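Local coordinates for suppressor protein MPT5 (Saccharomyces cerevisiae, PDB 5BZ1) that binds target sequences in the 3'-UTRs of mRNAs through its Pumilio homology domain and thereby regulates gene expression after transcription, at residues 312-317 with 377-382; 235-240 with 298-303. All blocks are in the same frame, centred on the assembly; numbering follows the deposited sequence.

Contact 1. Residues 312-317 with 377-382; sequences LIRDNF and PSIKTT. With nucleotides of chain B.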
loop_
_atom_site.group_PDB
_atom_site.type_symbol
_atom_site.label_atom_id
_atom_site.label_comp_id
_atom_site.label_asym_id
_atom_site.label_seq_id
_atom_site.Cartn_x
_atom_site.Cartn_y
_atom_site.Cartn_z
ATOM N N LEU A 312 -19.342 -17.835 18.029
ATOM C CA LEU A 312 -17.978 -17.774 17.508
ATOM C C LEU A 312 -17.338 -19.150 17.293
ATOM O O LEU A 312 -16.710 -19.391 16.262
ATOM C CB LEU A 312 -17.107 -16.920 18.433
ATOM C CG LEU A 312 -17.421 -15.424 18.456
ATOM C CD1 LEU A 312 -16.780 -14.751 19.655
ATOM C CD2 LEU A 312 -16.949 -14.760 17.169
ATOM N N ILE A 313 -17.502 -20.051 18.258
ATOM C CA ILE A 313 -16.892 -21.377 18.183
ATOM C C ILE A 313 -17.481 -22.197 17.034
ATOM O O ILE A 313 -16.884 -23.174 16.574
ATOM C CB ILE A 313 -17.060 -22.142 19.520
ATOM C CG1 ILE A 313 -16.031 -23.266 19.638
ATOM C CG2 ILE A 313 -18.485 -22.681 19.679
ATOM C CD1 ILE A 313 -16.136 -24.059 20.928
ATOM N N ARG A 314 -18.649 -21.764 16.568
ATOM C CA ARG A 314 -19.447 -22.501 15.600
ATOM C C ARG A 314 -19.334 -21.893 14.201
ATOM O O ARG A 314 -19.684 -22.527 13.203
ATOM C CB ARG A 314 -20.905 -22.467 16.055
ATOM C CG ARG A 314 -21.667 -23.762 15.907
ATOM C CD ARG A 314 -22.957 -23.702 16.720
ATOM N NE ARG A 314 -22.697 -23.560 18.151
ATOM C CZ ARG A 314 -22.547 -24.585 18.987
ATOM N NH1 ARG A 314 -22.634 -25.830 18.536
ATOM N NH2 ARG A 314 -22.312 -24.366 20.274
ATOM N N ASP A 315 -18.841 -20.660 14.132
ATOM C CA ASP A 315 -18.826 -19.918 12.875
ATOM C C ASP A 315 -17.619 -20.251 11.994
ATOM O O ASP A 315 -16.512 -20.465 12.498
ATOM C CB ASP A 315 -18.886 -18.416 13.151
ATOM C CG ASP A 315 -19.000 -17.598 11.883
ATOM O OD1 ASP A 315 -20.137 -17.407 11.402
ATOM O OD2 ASP A 315 -17.954 -17.143 11.370
ATOM N N ASN A 316 -17.845 -20.291 10.681
ATOM C CA ASN A 316 -16.810 -20.633 9.709
ATOM C C ASN A 316 -15.572 -19.742 9.783
ATOM O O ASN A 316 -14.464 -20.178 9.457
ATOM C CB ASN A 316 -17.377 -20.585 8.285
ATOM C CG ASN A 316 -18.333 -21.724 7.992
ATOM O OD1 ASN A 316 -18.193 -22.821 8.530
ATOM N ND2 ASN A 316 -19.311 -21.470 7.127
ATOM N N PHE A 317 -15.767 -18.495 10.196
ATOM C CA PHE A 317 -14.672 -17.545 10.286
ATOM C C PHE A 317 -14.379 -17.156 11.731
ATOM O O PHE A 317 -13.219 -16.981 12.108
ATOM C CB PHE A 317 -14.975 -16.302 9.443
ATOM C CG PHE A 317 -15.177 -16.599 7.983
ATOM C CD1 PHE A 317 -14.158 -17.178 7.235
ATOM C CD2 PHE A 317 -16.383 -16.306 7.358
ATOM C CE1 PHE A 317 -14.336 -17.460 5.884
ATOM C CE2 PHE A 317 -16.571 -16.581 6.011
ATOM C CZ PHE A 317 -15.546 -17.159 5.272
ATOM N N PRO A 377 -18.222 -30.902 23.088
ATOM C CA PRO A 377 -19.088 -31.928 22.491
ATOM C C PRO A 377 -20.183 -31.356 21.584
ATOM O O PRO A 377 -20.766 -32.111 20.804
ATOM C CB PRO A 377 -19.719 -32.617 23.712
ATOM C CG PRO A 377 -19.610 -31.626 24.817
ATOM C CD PRO A 377 -18.332 -30.883 24.559
ATOM N N SER A 378 -20.457 -30.056 21.681
ATOM C CA SER A 378 -21.514 -29.437 20.881
ATOM C C SER A 378 -21.056 -29.076 19.463
ATOM O O SER A 378 -21.870 -28.684 18.625
ATOM C CB SER A 378 -22.080 -28.200 21.584
ATOM O OG SER A 378 -21.117 -27.165 21.669
ATOM N N ILE A 379 -19.755 -29.213 19.205
ATOM C CA ILE A 379 -19.184 -28.931 17.888
ATOM C C ILE A 379 -18.403 -30.129 17.335
ATOM O O ILE A 379 -17.549 -29.976 16.454
ATOM C CB ILE A 379 -18.243 -27.709 17.930
ATOM C CG1 ILE A 379 -17.030 -27.995 18.819
ATOM C CG2 ILE A 379 -18.989 -26.479 18.422
ATOM C CD1 ILE A 379 -15.815 -27.125 18.509
ATOM N N LYS A 380 -18.707 -31.314 17.861
ATOM C CA LYS A 380 -18.049 -32.565 17.477
ATOM C C LYS A 380 -17.996 -32.783 15.961
ATOM O O LYS A 380 -17.035 -33.354 15.438
ATOM C CB LYS A 380 -18.758 -33.744 18.153
ATOM C CG LYS A 380 -18.230 -35.119 17.776
ATOM C CD LYS A 380 -19.191 -36.218 18.209
ATOM C CE LYS A 380 -18.878 -37.538 17.517
ATOM N NZ LYS A 380 -17.516 -38.043 17.841
ATOM N N THR A 381 -19.029 -32.312 15.268
ATOM C CA THR A 381 -19.125 -32.431 13.814
ATOM C C THR A 381 -18.008 -31.706 13.062
ATOM O O THR A 381 -17.401 -32.271 12.152
ATOM C CB THR A 381 -20.474 -31.893 13.302
ATOM O OG1 THR A 381 -20.762 -30.638 13.931
ATOM C CG2 THR A 381 -21.596 -32.874 13.612
ATOM N N THR A 382 -17.750 -30.456 13.448
ATOM C CA THR A 382 -16.794 -29.581 12.756
ATOM C C THR A 382 -15.409 -30.204 12.569
ATOM O O THR A 382 -15.022 -31.106 13.310
ATOM C CB THR A 382 -16.636 -28.227 13.487
ATOM O OG1 THR A 382 -15.865 -28.403 14.683
ATOM C CG2 THR A 382 -17.996 -27.655 13.846
ATOM P P G B 2 -9.760 -23.608 4.127
ATOM O OP1 G B 2 -9.758 -23.746 2.652
ATOM O OP2 G B 2 -8.528 -23.904 4.903
ATOM O "O5'" G B 2 -10.204 -22.123 4.476
ATOM C "C5'" G B 2 -11.495 -21.648 4.131
ATOM C "C4'" G B 2 -11.576 -20.156 4.293
ATOM O "O4'" G B 2 -11.424 -19.810 5.689
ATOM C "C3'" G B 2 -10.485 -19.365 3.596
ATOM O "O3'" G B 2 -10.740 -19.185 2.215
ATOM C "C2'" G B 2 -10.449 -18.068 4.396
ATOM O "O2'" G B 2 -11.485 -17.186 3.985
ATOM C "C1'" G B 2 -10.764 -18.569 5.809
ATOM N N9 G B 2 -9.546 -18.757 6.621
ATOM C C8 G B 2 -8.587 -19.740 6.517
ATOM N N7 G B 2 -7.632 -19.602 7.397
ATOM C C5 G B 2 -7.969 -18.466 8.123
ATOM C C6 G B 2 -7.312 -17.824 9.204
ATOM O O6 G B 2 -6.260 -18.139 9.768
ATOM N N1 G B 2 -8.017 -16.705 9.631
ATOM C C2 G B 2 -9.196 -16.262 9.083
ATOM N N2 G B 2 -9.731 -15.161 9.628
ATOM N N3 G B 2 -9.816 -16.848 8.075
ATOM C C4 G B 2 -9.150 -17.936 7.648
#
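Ser378 and Ile379 meet Arg314 and Ile313 where two interhelical loops touch in the C-terminal part of the all-helical PUF domain; residues 312-317 belong to Pumilio repeat 8. Ser378 receives the guanidinium at two places. The carbonyl O of Ser378 lies 3.0 Å from Arg314 NH1, near the guanidinium plane, but the N-H...O angle of 126° makes this hydrogen bond weak. Ser378 OG accepts a straighter, longer and also weak bond from Arg314 NH2 at 3.3 Å. Both groups have stronger polar partners elsewhere: Arg314 NH2 also bonds Asn310 OD1, and Ser378 OG bonds Leu375 O. Ile379 supplies the apolar half. Ile379 CG2 sits over one face of the Arg314 guanidinium, 3.7 Å from NH1. With chi1 at 64°, CG1 lies between the backbone N and the carbonyl carbon, and the extended branch carries Ile379 CD1 to 3.9 Å from Ile313 CD1; the two isoleucines cross at about a right angle. Thr382 OG1 donates a hydrogen bond to Ile379 O at 2.9 Å, in the carbonyl plane. On the RNA side, Asp315 OD2 caps Phe317 N, and the Phe317 ring meets the ribose of G2 of chain B, C1' at its edge and CE1 3.4 Å from O2'.

Contact 2. Residues 235-240 with 298-303; sequences ELFNRL and LLTTID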
loop_
_atom_site.group_PDB
_atom_site.type_symbol
_atom_site.label_atom_id
_atom_site.label_comp_id
_atom_site.label_asym_id
_atom_site.label_seq_id
_atom_site.Cartn_x
_atom_site.Cartn_y
_atom_site.Cartn_z
ATOM N N GLU A 235 -9.091 4.103 18.864
ATOM C CA GLU A 235 -9.953 4.643 17.817
ATOM C C GLU A 235 -10.693 3.522 17.092
ATOM O O GLU A 235 -11.915 3.572 16.941
ATOM C CB GLU A 235 -9.131 5.453 16.815
ATOM C CG GLU A 235 -9.952 6.353 15.913
ATOM C CD GLU A 235 -10.178 7.723 16.511
ATOM O OE1 GLU A 235 -9.277 8.216 17.222
ATOM O OE2 GLU A 235 -11.256 8.307 16.269
ATOM N N LEU A 236 -9.944 2.515 16.647
ATOM C CA LEU A 236 -10.537 1.348 16.003
ATOM C C LEU A 236 -11.516 0.642 16.931
ATOM O O LEU A 236 -12.633 0.322 16.531
ATOM C CB LEU A 236 -9.466 0.355 15.548
ATOM C CG LEU A 236 -8.654 0.690 14.298
ATOM C CD1 LEU A 236 -7.755 -0.475 13.926
ATOM C CD2 LEU A 236 -9.566 1.042 13.139
ATOM N N PHE A 237 -11.101 0.399 18.170
ATOM C CA PHE A 237 -11.942 -0.357 19.084
ATOM C C PHE A 237 -13.225 0.388 19.439
ATOM O O PHE A 237 -14.277 -0.229 19.578
ATOM C CB PHE A 237 -11.185 -0.761 20.348
ATOM C CG PHE A 237 -11.898 -1.804 21.158
ATOM C CD1 PHE A 237 -12.024 -3.104 20.678
ATOM C CD2 PHE A 237 -12.459 -1.489 22.385
ATOM C CE1 PHE A 237 -12.690 -4.072 21.412
ATOM C CE2 PHE A 237 -13.127 -2.452 23.126
ATOM C CZ PHE A 237 -13.241 -3.745 22.638
ATOM N N ASN A 238 -13.141 1.707 19.582
ATOM C CA ASN A 238 -14.330 2.509 19.863
ATOM C C ASN A 238 -15.359 2.419 18.735
ATOM O O ASN A 238 -16.561 2.343 18.984
ATOM C CB ASN A 238 -13.954 3.970 20.120
ATOM C CG ASN A 238 -13.188 4.156 21.417
ATOM O OD1 ASN A 238 -13.195 3.285 22.285
ATOM N ND2 ASN A 238 -12.524 5.301 21.555
ATOM N N ARG A 239 -14.873 2.418 17.497
ATOM C CA ARG A 239 -15.742 2.393 16.324
ATOM C C ARG A 239 -16.321 1.006 16.043
ATOM O O ARG A 239 -17.353 0.884 15.381
ATOM C CB ARG A 239 -14.982 2.893 15.088
ATOM C CG ARG A 239 -15.563 4.158 14.468
ATOM C CD ARG A 239 -15.060 4.383 13.048
ATOM N NE ARG A 239 -15.863 5.374 12.333
ATOM C CZ ARG A 239 -17.066 5.128 11.821
ATOM N NH1 ARG A 239 -17.614 3.928 11.954
ATOM N NH2 ARG A 239 -17.729 6.083 11.183
ATOM N N LEU A 240 -15.665 -0.031 16.559
ATOM C CA LEU A 240 -15.983 -1.407 16.179
ATOM C C LEU A 240 -16.468 -2.324 17.299
ATOM O O LEU A 240 -17.076 -3.355 17.016
ATOM C CB LEU A 240 -14.762 -2.057 15.541
ATOM C CG LEU A 240 -14.214 -1.329 14.326
ATOM C CD1 LEU A 240 -12.887 -1.941 13.935
ATOM C CD2 LEU A 240 -15.219 -1.390 13.186
ATOM N N LEU A 298 -8.119 -5.477 25.657
ATOM C CA LEU A 298 -7.966 -6.929 25.650
ATOM C C LEU A 298 -8.971 -7.574 26.601
ATOM O O LEU A 298 -9.667 -8.521 26.232
ATOM C CB LEU A 298 -6.536 -7.328 26.023
ATOM C CG LEU A 298 -6.236 -8.829 26.089
ATOM C CD1 LEU A 298 -6.602 -9.506 24.779
ATOM C CD2 LEU A 298 -4.775 -9.089 26.429
ATOM N N LEU A 299 -9.052 -7.047 27.820
ATOM C CA LEU A 299 -10.002 -7.538 28.815
ATOM C C LEU A 299 -11.442 -7.407 28.318
ATOM O O LEU A 299 -12.248 -8.324 28.473
ATOM C CB LEU A 299 -9.830 -6.783 30.134
ATOM C CG LEU A 299 -8.527 -6.989 30.904
ATOM C CD1 LEU A 299 -8.520 -6.154 32.178
ATOM C CD2 LEU A 299 -8.337 -8.458 31.229
ATOM N N THR A 300 -11.753 -6.262 27.718
ATOM C CA THR A 300 -13.072 -6.025 27.142
ATOM C C THR A 300 -13.344 -6.995 25.986
ATOM O O THR A 300 -14.464 -7.481 25.817
ATOM C CB THR A 300 -13.207 -4.571 26.656
ATOM O OG1 THR A 300 -12.826 -3.676 27.710
ATOM C CG2 THR A 300 -14.638 -4.271 26.226
ATOM N N THR A 301 -12.309 -7.274 25.198
ATOM C CA THR A 301 -12.407 -8.208 24.079
ATOM C C THR A 301 -12.683 -9.636 24.567
ATOM O O THR A 301 -13.458 -10.373 23.953
ATOM C CB THR A 301 -11.131 -8.182 23.214
ATOM O OG1 THR A 301 -10.996 -6.895 22.593
ATOM C CG2 THR A 301 -11.184 -9.254 22.132
ATOM N N ILE A 302 -12.047 -10.019 25.673
ATOM C CA ILE A 302 -12.259 -11.340 26.258
ATOM C C ILE A 302 -13.704 -11.466 26.744
ATOM O O ILE A 302 -14.329 -12.514 26.574
ATOM C CB ILE A 302 -11.275 -11.624 27.415
ATOM C CG1 ILE A 302 -9.833 -11.602 26.912
ATOM C CG2 ILE A 302 -11.565 -12.971 28.063
ATOM C CD1 ILE A 302 -8.791 -11.809 28.000
ATOM N N ASP A 303 -14.226 -10.395 27.338
ATOM C CA ASP A 303 -15.616 -10.351 27.788
ATOM C C ASP A 303 -16.591 -10.572 26.627
ATOM O O ASP A 303 -17.543 -11.342 26.740
ATOM C CB ASP A 303 -15.919 -9.010 28.466
ATOM C CG ASP A 303 -15.251 -8.866 29.826
ATOM O OD1 ASP A 303 -14.873 -9.897 30.424
ATOM O OD2 ASP A 303 -15.118 -7.715 30.302
#
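Helix-to-helix packing between neighbouring parts of the PUF repeat array is the setting here: the end of helix 229-240, at the junction of Pumilio repeats 6 and 7, faces helix 288-307, which leads into repeat 8. One aromatic side chain, that of Phe237, makes the contact. The nearest CA atoms, of Phe237 and Thr301, are 9.3 Å apart, and 110 Å² is buried, both sides summed. The phenylalanine spans that distance because chi1 of -166° sets CG trans to its own amide nitrogen and sends the ring outward from the helix. There its far end reaches two consecutive threonines. Thr300 offers its methyl, CG2, in the plane of the ring at its edge, 3.9 Å from Phe237 CZ, which is van der Waals contact. No hydrogen bond crosses between the segments; the hydroxyls of Thr300 and Thr301 bond instead to the carbonyls of Asn296 and Ile297, one turn back in their own helix. Leu244 touches both Phe237 and Thr301, and Phe260 of helix 253-273 also packs on Phe237. Thr301 approaches obliquely to the ring, its OG1 lying 3.5 Å from Phe237 CE1.

In the fold
Contact 1 and contact 2 both lie toward the C-terminal end of the Pumilio homology domain, their centres 24 Å apart, without touching. Both are partly buried, but contact 1 lies farther out, its centre 35 Å from the chain centre against 26 Å for contact 2, and includes exposed Ser378. Contact 1 joins loops, contact 2 the end of one helix to the middle of another. The loops combine weak polar bonds with isoleucine packing and bury 218 Å², about twice the helix pair, which relies on ring-to-threonine contacts. Helix 354-375 touches Ile313 in contact 1 and Leu298 beside contact 2. Segment 312-317 also carries Phe317, which touches the RNA; contact 2's nearest atom is about 14 Å from the bound nucleic acid.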